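Local coordinates for protein probable hydrogenase maturation factor HypB (Methanocaldococcus jannaschii, PDB 2HF9) that binds GTP, probably hydrolyses it slowly, and is probably required, as a homodimer, for inserting nickel into the metal centre of [NiFe] hydrogenases, at residues Leu53-Leu58 with Ile68-Gly73; Asp60-Lys65 with Leu121-Asn126; Gly128-Pro133 with Val145-Thr150; Asp154-His159 with Lys192-Asp197. All blocks are in the same frame, centred on the assembly; numbering follows the deposited sequence.

Contact 1 of 4, residues Leu53-Leu58 with Ile68-Gly73; sequences LLIEKL and IACIAG. With GSP (5'-guanosine-diphosphate-monothiophosphate), chain E.
With chi1 at -77°, Ile55 turns CG1 away from its own carbonyl carbon and leaves the CG2 branch pointing off the helix, where it meets the sulfur of Cys70. Cys70 does the same from the strand: its SG lies opposite the carbonyl carbon, chi1 -59°, and is lifted off the sheet toward the helix. The Ile55 CG2 methyl points end on at the flank of the Cys70 SG, 4.0 Å away, a methyl against a thiol with no hydrogen bond between them. Toward the carboxyl end of helix 51-62 a second, lighter touch follows, where the CD1 methyl of Ile68 comes within 4.4 Å of the backbone O of Leu58. One apolar touch and one light methyl-to-carbonyl approach thus join helix and strand directly, and neighbours fill in around them: Met84 of helix 78-85 packs on both Ile55 and Cys70, while Phe123 of the next strand packs on both Leu58 and Ile68.

On the nucleotide side of the same helix, Leu53 gives its backbone N to O1A of the alpha-phosphate at 2.9 Å, with an N-H...O angle of 157°. Its CD2 methyl lies 3.5 Å from C8 of the guanine, so one residue touches both a phosphate oxygen and the base. The chemistry is divided by helix face: the side turned to strand 68-74 is buried and meets it mainly through apolar groups, and the amino-terminal end, following the P-loop, offers backbone N-H to the phosphates, as expected in a P-loop GTPase.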
# COMPACT_ATOMS: atom_id res chain seq x y z
N LEU A 53 11.59 -2.03 -9.89
CA LEU A 53 13.02 -1.78 -9.94
C LEU A 53 13.84 -3.04 -9.62
O LEU A 53 14.85 -3.30 -10.26
CB LEU A 53 13.42 -0.61 -9.04
CG LEU A 53 14.83 -0.04 -9.21
CD1 LEU A 53 15.16 0.30 -10.67
CD2 LEU A 53 15.01 1.18 -8.32
N LEU A 54 13.38 -3.81 -8.64
CA LEU A 54 14.01 -5.09 -8.30
C LEU A 54 13.94 -6.07 -9.47
O LEU A 54 14.94 -6.70 -9.82
CB LEU A 54 13.37 -5.71 -7.05
CG LEU A 54 13.91 -7.07 -6.59
CD1 LEU A 54 15.41 -7.03 -6.30
CD2 LEU A 54 13.14 -7.58 -5.38
N ILE A 55 12.76 -6.19 -10.06
CA ILE A 55 12.55 -7.09 -11.20
C ILE A 55 13.44 -6.67 -12.38
O ILE A 55 14.09 -7.52 -13.01
CB ILE A 55 11.04 -7.18 -11.59
CG1 ILE A 55 10.30 -8.08 -10.59
CG2 ILE A 55 10.86 -7.71 -13.02
CD1 ILE A 55 8.78 -7.98 -10.67
N GLU A 56 13.49 -5.36 -12.64
CA GLU A 56 14.35 -4.79 -13.69
C GLU A 56 15.81 -5.18 -13.48
O GLU A 56 16.46 -5.66 -14.40
CB GLU A 56 14.23 -3.27 -13.73
CG GLU A 56 12.92 -2.76 -14.31
CD GLU A 56 12.88 -1.24 -14.39
OE1 GLU A 56 12.84 -0.71 -15.51
OE2 GLU A 56 12.91 -0.58 -13.33
N LYS A 57 16.30 -4.98 -12.26
CA LYS A 57 17.68 -5.34 -11.91
C LYS A 57 17.93 -6.84 -12.03
O LYS A 57 18.98 -7.25 -12.52
CB LYS A 57 18.04 -4.84 -10.50
CG LYS A 57 18.10 -3.32 -10.35
CD LYS A 57 19.23 -2.71 -11.16
CE LYS A 57 19.37 -1.22 -10.90
NZ LYS A 57 20.48 -0.66 -11.73
N LEU A 58 16.96 -7.64 -11.60
CA LEU A 58 17.07 -9.10 -11.73
C LEU A 58 17.13 -9.56 -13.19
O LEU A 58 17.95 -10.42 -13.53
CB LEU A 58 15.93 -9.81 -10.98
CG LEU A 58 16.00 -9.78 -9.45
CD1 LEU A 58 14.72 -10.35 -8.86
CD2 LEU A 58 17.22 -10.54 -8.92
N ILE A 68 13.83 -15.07 -19.45
CA ILE A 68 12.96 -14.54 -18.41
C ILE A 68 11.67 -13.96 -18.98
O ILE A 68 11.69 -13.22 -19.97
CB ILE A 68 13.70 -13.48 -17.53
CG1 ILE A 68 14.94 -14.10 -16.88
CG2 ILE A 68 12.77 -12.91 -16.46
CD1 ILE A 68 16.01 -13.09 -16.48
N ALA A 69 10.55 -14.32 -18.35
CA ALA A 69 9.25 -13.74 -18.66
C ALA A 69 8.71 -13.05 -17.42
O ALA A 69 9.08 -13.41 -16.30
CB ALA A 69 8.28 -14.81 -19.13
N CYS A 70 7.84 -12.07 -17.63
CA CYS A 70 7.15 -11.39 -16.53
C CYS A 70 5.65 -11.33 -16.73
O CYS A 70 5.15 -11.31 -17.86
CB CYS A 70 7.68 -9.97 -16.36
SG CYS A 70 9.43 -9.87 -16.01
N ILE A 71 4.94 -11.31 -15.61
CA ILE A 71 3.53 -10.96 -15.56
C ILE A 71 3.44 -9.73 -14.66
O ILE A 71 3.86 -9.77 -13.50
CB ILE A 71 2.65 -12.12 -15.00
CG1 ILE A 71 2.61 -13.28 -15.99
CG2 ILE A 71 1.23 -11.63 -14.69
CD1 ILE A 71 2.15 -14.62 -15.39
N ALA A 72 2.93 -8.64 -15.21
CA ALA A 72 2.81 -7.38 -14.47
C ALA A 72 1.34 -7.05 -14.27
O ALA A 72 0.64 -6.69 -15.22
CB ALA A 72 3.52 -6.26 -15.20
N GLY A 73 0.88 -7.18 -13.03
CA GLY A 73 -0.49 -6.86 -12.68
C GLY A 73 -0.61 -5.56 -11.89
O GLY A 73 0.08 -5.37 -10.89
PG GSP E . 4.17 -0.04 -7.70
O3B GSP E . 5.62 0.35 -7.13
S1G GSP E . 3.16 -0.59 -6.41
O2G GSP E . 3.59 1.24 -8.32
O3G GSP E . 4.33 -1.12 -8.78
PB GSP E . 6.89 -0.63 -7.09
O1B GSP E . 6.87 -1.39 -5.83
O2B GSP E . 7.00 -1.50 -8.28
PA GSP E . 9.08 1.03 -8.06
O1A GSP E . 10.03 0.02 -8.59
O2A GSP E . 8.30 1.68 -9.15
O3A GSP E . 8.11 0.42 -6.93
O5' GSP E . 9.90 2.09 -7.18
C5' GSP E . 9.24 3.15 -6.51
C4' GSP E . 10.20 4.33 -6.36
O4' GSP E . 11.21 4.03 -5.41
C3' GSP E . 10.91 4.69 -7.65
O3' GSP E . 10.97 6.10 -7.67
C2' GSP E . 12.30 4.11 -7.48
O2' GSP E . 13.28 4.87 -8.15
C1' GSP E . 12.50 4.20 -5.98
N9 GSP E . 13.35 3.18 -5.36
C8 GSP E . 13.22 1.81 -5.40
N7 GSP E . 14.20 1.27 -4.64
C5 GSP E . 14.94 2.27 -4.11
C6 GSP E . 16.05 2.28 -3.27
O6 GSP E . 16.54 1.23 -2.86
N1 GSP E . 16.60 3.49 -2.88
C2 GSP E . 16.05 4.68 -3.34
N2 GSP E . 16.59 5.84 -2.97
N3 GSP E . 14.95 4.67 -4.17
C4 GSP E . 14.41 3.48 -4.55

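Contact 2 of 4, residues Asp60-Lys65 with Leu121-Asn126; sequences DNLKDK and LLFIEN. With MG (magnesium ion), chain C; GSP (5'-guanosine-diphosphate-monothiophosphate), chain E.
Leu62 reaches the strand through a single methyl, CD1, and that methyl makes both apolar contacts across the two segments. It lies 4.0 Å from CD1 of Leu121, methyl against methyl, the two side chains crossing at about a right angle. The same carbon sits 4.1 Å from CZ of Phe123, arriving at the edge of the ring and near its plane. Phe123 keeps CG opposite its carbonyl carbon, chi1 -60°, which swings the ring off the sheet with CZ leading toward the helix. Just beyond Leu62 the chain turns, and Lys65 N bonds back to Leu62 O at 3.0 Å.

Metal coordination belongs to the other end of strand 121-125. Glu125 runs out extended, and its OE2 binds the magnesium ion at 2.1 Å, alongside O3G and O2B of the nucleotide and one water. Thr52 and Asp80 complete the site. That water also donates to O2A of the alpha-phosphate at 2.7 Å, tying the metal shell to a third phosphate.

In the fold, strand 121-125 lies between strands 68-74 and 39-45 of the parallel sheet. Phe123 meets the ring of Phe43 on the latter with the planes nearly perpendicular, and Ile68 on the former packs against Leu62 and Leu121. Helix 211-224 closes the cluster, setting Leu215 and Ile218 on Leu62 and Val222 on Leu121.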
# COMPACT_ATOMS: atom_id res chain seq x y z
N ASP A 60 18.18 -7.74 -15.84
CA ASP A 60 19.49 -7.31 -16.34
C ASP A 60 20.62 -8.27 -15.96
O ASP A 60 21.51 -8.55 -16.76
CB ASP A 60 19.84 -5.92 -15.80
CG ASP A 60 19.02 -4.82 -16.43
OD1 ASP A 60 18.23 -5.12 -17.35
OD2 ASP A 60 19.15 -3.66 -16.00
N ASN A 61 20.56 -8.78 -14.73
CA ASN A 61 21.68 -9.54 -14.19
C ASN A 61 21.56 -11.06 -14.34
O ASN A 61 22.52 -11.78 -14.10
CB ASN A 61 21.96 -9.10 -12.75
CG ASN A 61 22.54 -7.69 -12.69
OD1 ASN A 61 23.70 -7.48 -13.05
ND2 ASN A 61 21.73 -6.72 -12.27
N LEU A 62 20.39 -11.53 -14.79
CA LEU A 62 20.15 -12.97 -14.95
C LEU A 62 19.86 -13.39 -16.39
O LEU A 62 19.85 -14.58 -16.69
CB LEU A 62 19.01 -13.43 -14.03
CG LEU A 62 19.24 -13.44 -12.52
CD1 LEU A 62 17.92 -13.64 -11.77
CD2 LEU A 62 20.26 -14.49 -12.12
N LYS A 63 19.65 -12.41 -17.27
CA LYS A 63 19.22 -12.71 -18.65
C LYS A 63 20.29 -13.43 -19.49
O LYS A 63 19.96 -14.04 -20.50
CB LYS A 63 18.72 -11.45 -19.37
CG LYS A 63 19.77 -10.37 -19.62
CD LYS A 63 19.11 -9.13 -20.21
CE LYS A 63 20.14 -8.13 -20.67
NZ LYS A 63 19.49 -6.88 -21.16
N ASP A 64 21.54 -13.37 -19.05
CA ASP A 64 22.64 -14.08 -19.71
C ASP A 64 22.60 -15.58 -19.44
O ASP A 64 23.13 -16.38 -20.21
CB ASP A 64 24.00 -13.51 -19.28
CG ASP A 64 24.25 -13.66 -17.78
OD1 ASP A 64 23.99 -12.69 -17.03
OD2 ASP A 64 24.70 -14.74 -17.34
N LYS A 65 21.95 -15.94 -18.33
CA LYS A 65 21.90 -17.31 -17.85
C LYS A 65 20.51 -17.91 -18.04
O LYS A 65 20.39 -19.12 -18.25
CB LYS A 65 22.28 -17.33 -16.36
CG LYS A 65 22.49 -18.71 -15.75
CD LYS A 65 23.13 -18.57 -14.38
CE LYS A 65 23.17 -19.89 -13.65
NZ LYS A 65 23.71 -19.73 -12.27
N LEU A 121 12.70 -18.56 -16.16
CA LEU A 121 12.26 -17.84 -14.96
C LEU A 121 11.03 -17.00 -15.24
O LEU A 121 10.95 -16.33 -16.27
CB LEU A 121 13.36 -16.93 -14.42
CG LEU A 121 14.72 -17.53 -14.02
CD1 LEU A 121 15.64 -16.42 -13.52
CD2 LEU A 121 14.56 -18.61 -12.97
N LEU A 122 10.08 -17.02 -14.31
CA LEU A 122 8.90 -16.17 -14.39
C LEU A 122 8.81 -15.26 -13.17
O LEU A 122 8.76 -15.73 -12.04
CB LEU A 122 7.62 -17.02 -14.51
CG LEU A 122 6.27 -16.28 -14.51
CD1 LEU A 122 6.15 -15.32 -15.69
CD2 LEU A 122 5.12 -17.28 -14.51
N PHE A 123 8.82 -13.95 -13.42
CA PHE A 123 8.65 -12.96 -12.36
C PHE A 123 7.26 -12.36 -12.46
O PHE A 123 6.91 -11.75 -13.48
CB PHE A 123 9.70 -11.84 -12.45
CG PHE A 123 11.14 -12.31 -12.34
CD1 PHE A 123 12.14 -11.63 -13.04
CD2 PHE A 123 11.49 -13.39 -11.54
CE1 PHE A 123 13.48 -12.03 -12.95
CE2 PHE A 123 12.82 -13.81 -11.45
CZ PHE A 123 13.82 -13.13 -12.16
N ILE A 124 6.46 -12.54 -11.42
CA ILE A 124 5.12 -11.96 -11.38
C ILE A 124 5.08 -10.79 -10.40
O ILE A 124 5.33 -10.98 -9.21
CB ILE A 124 4.06 -13.01 -10.95
CG1 ILE A 124 4.17 -14.28 -11.80
CG2 ILE A 124 2.65 -12.40 -11.03
CD1 ILE A 124 3.15 -15.36 -11.42
N GLU A 125 4.78 -9.60 -10.90
CA GLU A 125 4.57 -8.47 -10.01
C GLU A 125 3.11 -8.37 -9.62
O GLU A 125 2.25 -8.03 -10.44
CB GLU A 125 5.05 -7.14 -10.60
CG GLU A 125 4.95 -6.00 -9.59
CD GLU A 125 5.66 -4.75 -10.03
OE1 GLU A 125 6.56 -4.83 -10.88
OE2 GLU A 125 5.32 -3.66 -9.52
N ASN A 126 2.84 -8.70 -8.36
CA ASN A 126 1.50 -8.65 -7.81
C ASN A 126 1.07 -7.20 -7.61
O ASN A 126 1.89 -6.28 -7.76
CB ASN A 126 1.48 -9.39 -6.46
CG ASN A 126 0.19 -10.13 -6.22
OD1 ASN A 126 -0.91 -9.61 -6.46
ND2 ASN A 126 0.30 -11.35 -5.72
MG MG C . 5.82 -1.61 -9.95
PG GSP E . 4.17 -0.04 -7.70
O3B GSP E . 5.62 0.35 -7.13
S1G GSP E . 3.16 -0.59 -6.41
O2G GSP E . 3.59 1.24 -8.32
O3G GSP E . 4.33 -1.12 -8.78
PB GSP E . 6.89 -0.63 -7.09
O1B GSP E . 6.87 -1.39 -5.83
O2B GSP E . 7.00 -1.50 -8.28
PA GSP E . 9.08 1.03 -8.06
O1A GSP E . 10.03 0.02 -8.59
O2A GSP E . 8.30 1.68 -9.15
O3A GSP E . 8.11 0.42 -6.93
O5' GSP E . 9.90 2.09 -7.18
C5' GSP E . 9.24 3.15 -6.51
C4' GSP E . 10.20 4.33 -6.36
O4' GSP E . 11.21 4.03 -5.41
C3' GSP E . 10.91 4.69 -7.65
O3' GSP E . 10.97 6.10 -7.67
C2' GSP E . 12.30 4.11 -7.48
O2' GSP E . 13.28 4.87 -8.15
C1' GSP E . 12.50 4.20 -5.98
N9 GSP E . 13.35 3.18 -5.36
C8 GSP E . 13.22 1.81 -5.40
N7 GSP E . 14.20 1.27 -4.64
C5 GSP E . 14.94 2.27 -4.11
C6 GSP E . 16.05 2.28 -3.27
O6 GSP E . 16.54 1.23 -2.86
N1 GSP E . 16.60 3.49 -2.88
C2 GSP E . 16.05 4.68 -3.34
N2 GSP E . 16.59 5.84 -2.97
N3 GSP E . 14.95 4.67 -4.17
C4 GSP E . 14.41 3.48 -4.55
O HOH W 1 6.30 0.32 -10.40

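Contact 3 of 4, residues Gly128-Pro133 with Val145-Thr150; sequences GNLICP and VVISTT
Leu130 is the one residue of 128-133 that packs on the strand, and it does so with both methyls of its isobutyl fork. CD2 lies 3.9 Å from CG2 of Ile147 and 4.1 Å from CG1 of Val145, bridging two residues on one face of the strand; CD1 meets Ile147 CG2 as well, at 4.0 Å, so that the CG2 methyl of Ile147 sits against both prongs of the leucine. Leu130 crosses Ile147 at about a right angle. Ile147 holds CG1 between its backbone N and carbonyl carbon, chi1 58°, which turns CG2 toward the leucine. Ile162 of helix 160-163 adds to this buried patch.

Beyond Leu130 the loop moves off the strand and is looser, held instead by its own polar bonds. Asn129 OD1 takes two backbone N-H groups: Ile131 N at 2.8 Å, in the carbonyl plane, and Cys132 N at 3.3 Å, from well above that plane. Cys132 is partly exposed and packed on Cys100 of the second subunit. Asn129 meets its own counterpart there, so this side faces the dimer partner.

The asparagine bonds form an Asx turn and Asx motif, which shape the loop after strand 121-125. That loop carries Cys132, a ligand of zinc by experiment and of nickel by similarity, though here it is in a disulfide with Cys100. Leu130 packs this loop, which lies at the dimer interface, against the central parallel sheet of a P-loop G domain.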
# COMPACT_ATOMS: atom_id res chain seq x y z
N GLY A 128 0.20 -3.84 -5.56
CA GLY A 128 0.77 -3.26 -4.34
C GLY A 128 -0.24 -3.18 -3.21
O GLY A 128 -1.10 -2.31 -3.21
N ASN A 129 -0.11 -4.10 -2.26
CA ASN A 129 -1.08 -4.29 -1.17
C ASN A 129 -0.48 -5.31 -0.21
O ASN A 129 -0.02 -6.37 -0.64
CB ASN A 129 -2.41 -4.81 -1.73
CG ASN A 129 -3.58 -4.67 -0.74
OD1 ASN A 129 -3.55 -5.22 0.37
ND2 ASN A 129 -4.61 -3.95 -1.15
N LEU A 130 -0.50 -5.00 1.08
CA LEU A 130 0.05 -5.90 2.10
C LEU A 130 -1.01 -6.76 2.80
O LEU A 130 -0.69 -7.48 3.75
CB LEU A 130 0.87 -5.13 3.14
CG LEU A 130 2.26 -4.60 2.76
CD1 LEU A 130 2.86 -3.84 3.93
CD2 LEU A 130 3.20 -5.73 2.32
N ILE A 131 -2.25 -6.69 2.34
CA ILE A 131 -3.36 -7.42 2.96
C ILE A 131 -3.85 -8.61 2.11
O ILE A 131 -3.60 -9.76 2.47
CB ILE A 131 -4.54 -6.48 3.35
CG1 ILE A 131 -4.16 -5.61 4.56
CG2 ILE A 131 -5.79 -7.27 3.70
CD1 ILE A 131 -3.57 -4.28 4.21
N CYS A 132 -4.50 -8.31 0.98
CA CYS A 132 -5.19 -9.33 0.16
C CYS A 132 -4.32 -10.43 -0.45
O CYS A 132 -4.73 -11.60 -0.42
CB CYS A 132 -5.99 -8.67 -0.96
SG CYS A 132 -6.98 -7.25 -0.51
N PRO A 133 -3.15 -10.08 -1.02
CA PRO A 133 -2.34 -11.11 -1.67
C PRO A 133 -1.87 -12.24 -0.75
O PRO A 133 -1.47 -13.30 -1.24
CB PRO A 133 -1.13 -10.32 -2.21
CG PRO A 133 -1.61 -8.92 -2.32
CD PRO A 133 -2.52 -8.75 -1.15
N VAL A 145 8.24 -10.78 -0.50
CA VAL A 145 7.58 -9.57 -0.02
C VAL A 145 8.61 -8.44 0.07
O VAL A 145 9.61 -8.55 0.78
CB VAL A 145 6.84 -9.76 1.33
CG1 VAL A 145 6.25 -8.44 1.83
CG2 VAL A 145 5.72 -10.78 1.18
N VAL A 146 8.35 -7.38 -0.69
CA VAL A 146 9.21 -6.21 -0.69
C VAL A 146 8.52 -5.09 0.08
O VAL A 146 7.44 -4.63 -0.29
CB VAL A 146 9.51 -5.71 -2.14
CG1 VAL A 146 10.53 -4.57 -2.12
CG2 VAL A 146 9.99 -6.87 -3.01
N ILE A 147 9.14 -4.68 1.18
CA ILE A 147 8.73 -3.45 1.85
C ILE A 147 9.93 -2.52 1.85
O ILE A 147 11.04 -2.92 1.49
CB ILE A 147 8.17 -3.67 3.28
CG1 ILE A 147 9.19 -4.38 4.21
CG2 ILE A 147 6.78 -4.33 3.22
CD1 ILE A 147 9.23 -5.91 4.09
N SER A 148 9.72 -1.27 2.24
CA SER A 148 10.82 -0.33 2.23
C SER A 148 10.84 0.55 3.47
O SER A 148 9.81 0.75 4.12
CB SER A 148 10.81 0.50 0.94
OG SER A 148 9.76 1.45 0.95
N THR A 149 12.03 1.06 3.78
CA THR A 149 12.23 1.88 4.98
C THR A 149 11.29 3.09 5.03
O THR A 149 10.88 3.51 6.11
CB THR A 149 13.70 2.35 5.11
OG1 THR A 149 14.02 3.22 4.02
CG2 THR A 149 14.66 1.15 5.10
N THR A 150 10.93 3.61 3.86
CA THR A 150 10.15 4.84 3.76
C THR A 150 8.67 4.69 4.15
O THR A 150 7.96 5.69 4.27
CB THR A 150 10.27 5.50 2.37
OG1 THR A 150 9.82 4.60 1.35
CG2 THR A 150 11.71 5.89 2.10

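Contact 4 of 4, residues Asp154-His159 with Lys192-Asp197; sequences DTIEKH and KRINPD. With GSP (5'-guanosine-diphosphate-monothiophosphate), chain H.
Ile194 reaches from the last turn of helix 184-194 to the 154-159 loop. From CB, aimed at the loop, its CG1 stands opposite the carbonyl carbon, chi1 -68°, and carries CD1 outward, while CG2 branches beside that carbonyl. All the close touches belong to CD1: it lies 3.7 Å from Glu157 CA, 3.8 Å from Ile156 O and 4.0 Å from Ile156 CG2. The tip thus nestles against the turn from Ile156 to His159, a type I turn in which His159 N bonds to Ile156 O. Pro160 and Met163 pack on the same isoleucine.

Beside this point, Glu157 OE1 and Arg193 NH2, of opposite charge, come to 4.2 Å, beyond a salt bridge, and would probably attract only weakly. Each has a firmer mate on helix 184-194: Lys186 for the glutamate and Asp190 for the arginine.

Lys158 leaves the turn toward the dimer partner. Its NZ makes a weak hydrogen bond, 3.3 Å, to O2G of the nucleotide bound mainly by the second subunit, and a salt bridge to Asp74 of that subunit. A methionine in its place would probably leave the gamma-phosphate oxygen and that aspartate without this positive partner across the interface. The chemistry gives one turn two sides: a mostly apolar touch from helix 184-194 of the same subunit, and a positive amine presented across the interface to nucleotide and aspartate.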
# COMPACT_ATOMS: atom_id res chain seq x y z
N ASP A 154 7.63 0.17 11.48
CA ASP A 154 6.61 -0.67 12.11
C ASP A 154 5.86 -1.52 11.08
O ASP A 154 5.03 -2.35 11.45
CB ASP A 154 5.60 0.18 12.90
CG ASP A 154 6.12 0.59 14.27
OD1 ASP A 154 6.86 -0.20 14.90
OD2 ASP A 154 5.78 1.70 14.72
N THR A 155 6.19 -1.31 9.81
CA THR A 155 5.49 -1.93 8.68
C THR A 155 5.46 -3.46 8.72
O THR A 155 4.44 -4.07 8.38
CB THR A 155 6.09 -1.42 7.35
OG1 THR A 155 5.91 0.01 7.29
CG2 THR A 155 5.40 -2.05 6.15
N ILE A 156 6.56 -4.08 9.14
CA ILE A 156 6.61 -5.54 9.23
C ILE A 156 5.74 -6.06 10.39
O ILE A 156 4.93 -6.97 10.19
CB ILE A 156 8.06 -6.07 9.31
CG1 ILE A 156 8.81 -5.71 8.02
CG2 ILE A 156 8.08 -7.58 9.53
CD1 ILE A 156 10.32 -5.76 8.11
N GLU A 157 5.86 -5.46 11.57
CA GLU A 157 5.05 -5.93 12.70
C GLU A 157 3.57 -5.56 12.61
O GLU A 157 2.73 -6.20 13.26
CB GLU A 157 5.68 -5.60 14.06
CG GLU A 157 5.97 -4.15 14.36
CD GLU A 157 6.53 -3.96 15.78
OE1 GLU A 157 6.35 -4.86 16.62
OE2 GLU A 157 7.14 -2.91 16.05
N LYS A 158 3.25 -4.56 11.78
CA LYS A 158 1.87 -4.16 11.51
C LYS A 158 1.15 -5.07 10.51
O LYS A 158 -0.07 -5.00 10.38
CB LYS A 158 1.82 -2.72 10.99
CG LYS A 158 1.68 -1.66 12.05
CD LYS A 158 1.86 -0.28 11.42
CE LYS A 158 1.14 0.81 12.19
NZ LYS A 158 -0.16 1.20 11.56
N HIS A 159 1.90 -5.90 9.79
CA HIS A 159 1.31 -6.79 8.79
C HIS A 159 1.90 -8.20 8.84
O HIS A 159 2.45 -8.68 7.85
CB HIS A 159 1.45 -6.20 7.38
CG HIS A 159 1.00 -4.78 7.26
ND1 HIS A 159 -0.28 -4.43 6.88
CD2 HIS A 159 1.65 -3.61 7.47
CE1 HIS A 159 -0.40 -3.12 6.87
NE2 HIS A 159 0.76 -2.59 7.22
N LYS A 192 12.62 -11.57 10.85
CA LYS A 192 13.15 -12.86 11.29
C LYS A 192 12.28 -13.51 12.36
O LYS A 192 12.08 -14.73 12.35
CB LYS A 192 14.57 -12.68 11.83
CG LYS A 192 15.65 -12.47 10.78
CD LYS A 192 16.98 -12.23 11.49
CE LYS A 192 18.13 -12.11 10.51
NZ LYS A 192 19.41 -11.92 11.25
N ARG A 193 11.77 -12.70 13.28
CA ARG A 193 10.97 -13.18 14.41
C ARG A 193 9.58 -13.62 13.96
O ARG A 193 9.07 -14.64 14.40
CB ARG A 193 10.86 -12.11 15.50
CG ARG A 193 9.97 -12.47 16.69
CD ARG A 193 9.87 -11.34 17.71
NE ARG A 193 9.23 -10.14 17.17
CZ ARG A 193 9.88 -9.02 16.84
NH1 ARG A 193 11.20 -8.94 16.98
NH2 ARG A 193 9.20 -7.99 16.37
N ILE A 194 8.97 -12.83 13.07
CA ILE A 194 7.62 -13.12 12.58
C ILE A 194 7.61 -14.31 11.61
O ILE A 194 6.69 -15.12 11.62
CB ILE A 194 6.96 -11.85 11.98
CG1 ILE A 194 6.69 -10.84 13.11
CG2 ILE A 194 5.66 -12.19 11.25
CD1 ILE A 194 6.43 -9.41 12.65
N ASN A 195 8.66 -14.40 10.79
CA ASN A 195 8.84 -15.53 9.88
C ASN A 195 10.26 -16.11 9.95
O ASN A 195 11.12 -15.77 9.13
CB ASN A 195 8.48 -15.13 8.43
CG ASN A 195 8.35 -16.34 7.51
OD1 ASN A 195 8.78 -17.44 7.85
ND2 ASN A 195 7.76 -16.12 6.34
N PRO A 196 10.51 -16.98 10.95
CA PRO A 196 11.82 -17.61 11.17
C PRO A 196 12.34 -18.42 9.99
O PRO A 196 13.54 -18.66 9.89
CB PRO A 196 11.58 -18.52 12.37
CG PRO A 196 10.42 -17.94 13.07
CD PRO A 196 9.54 -17.41 11.97
N ASP A 197 11.44 -18.86 9.10
CA ASP A 197 11.81 -19.69 7.96
C ASP A 197 12.22 -18.89 6.72
O ASP A 197 12.85 -19.44 5.81
CB ASP A 197 10.68 -20.67 7.61
CG ASP A 197 10.42 -21.69 8.71
OD1 ASP A 197 11.33 -21.97 9.52
OD2 ASP A 197 9.29 -22.22 8.77
PG GSP H . 0.34 3.27 8.15
O3B GSP H . 1.37 4.48 7.90
S1G GSP H . -0.44 2.79 6.68
O2G GSP H . 1.19 2.12 8.73
O3G GSP H . -0.71 3.71 9.18
PB GSP H . 0.99 6.05 7.93
O1B GSP H . 0.45 6.42 6.61
O2B GSP H . 0.12 6.43 9.06
PA GSP H . 3.23 7.22 9.34
O1A GSP H . 2.65 8.47 9.88
O2A GSP H . 3.33 6.15 10.36
O3A GSP H . 2.44 6.75 8.02
O5' GSP H . 4.67 7.57 8.70
C5' GSP H . 5.49 6.55 8.16
C4' GSP H . 6.94 7.00 8.24
O4' GSP H . 7.16 8.09 7.36
C3' GSP H . 7.32 7.49 9.63
O3' GSP H . 8.61 7.00 9.91
C2' GSP H . 7.34 9.00 9.51
O2' GSP H . 8.29 9.57 10.37
C1' GSP H . 7.72 9.19 8.05
N9 GSP H . 7.25 10.44 7.43
C8 GSP H . 5.96 10.89 7.29
N7 GSP H . 6.00 12.07 6.62
C5 GSP H . 7.28 12.36 6.32
C6 GSP H . 7.89 13.42 5.65
O6 GSP H . 7.22 14.35 5.20
N1 GSP H . 9.26 13.43 5.49
C2 GSP H . 10.03 12.40 6.00
N2 GSP H . 11.35 12.41 5.85
N3 GSP H . 9.42 11.35 6.66
C4 GSP H . 8.07 11.33 6.82

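All four contacts lie within one G domain built on a seven-stranded parallel sheet. Contacts 1 and 2 are interleaved along the chain, share helix 51-62 and end on the adjacent strands 68-74 and 121-125; their centres are only about 6 Å apart, and both touch the same nucleotide. Contacts 3 and 4 follow in series, with centres about 12 Å apart, and meet through Leu130 and Ile147 against Thr155, His159 and Ile156. About 25 Å separates the centres of contacts 1 and 4. The segments of the first pair also carry Leu53 and Glu125 to the subunit's own nucleotide and magnesium, while the second pair reaches the partner subunit, linking the sheet to the dimer interface.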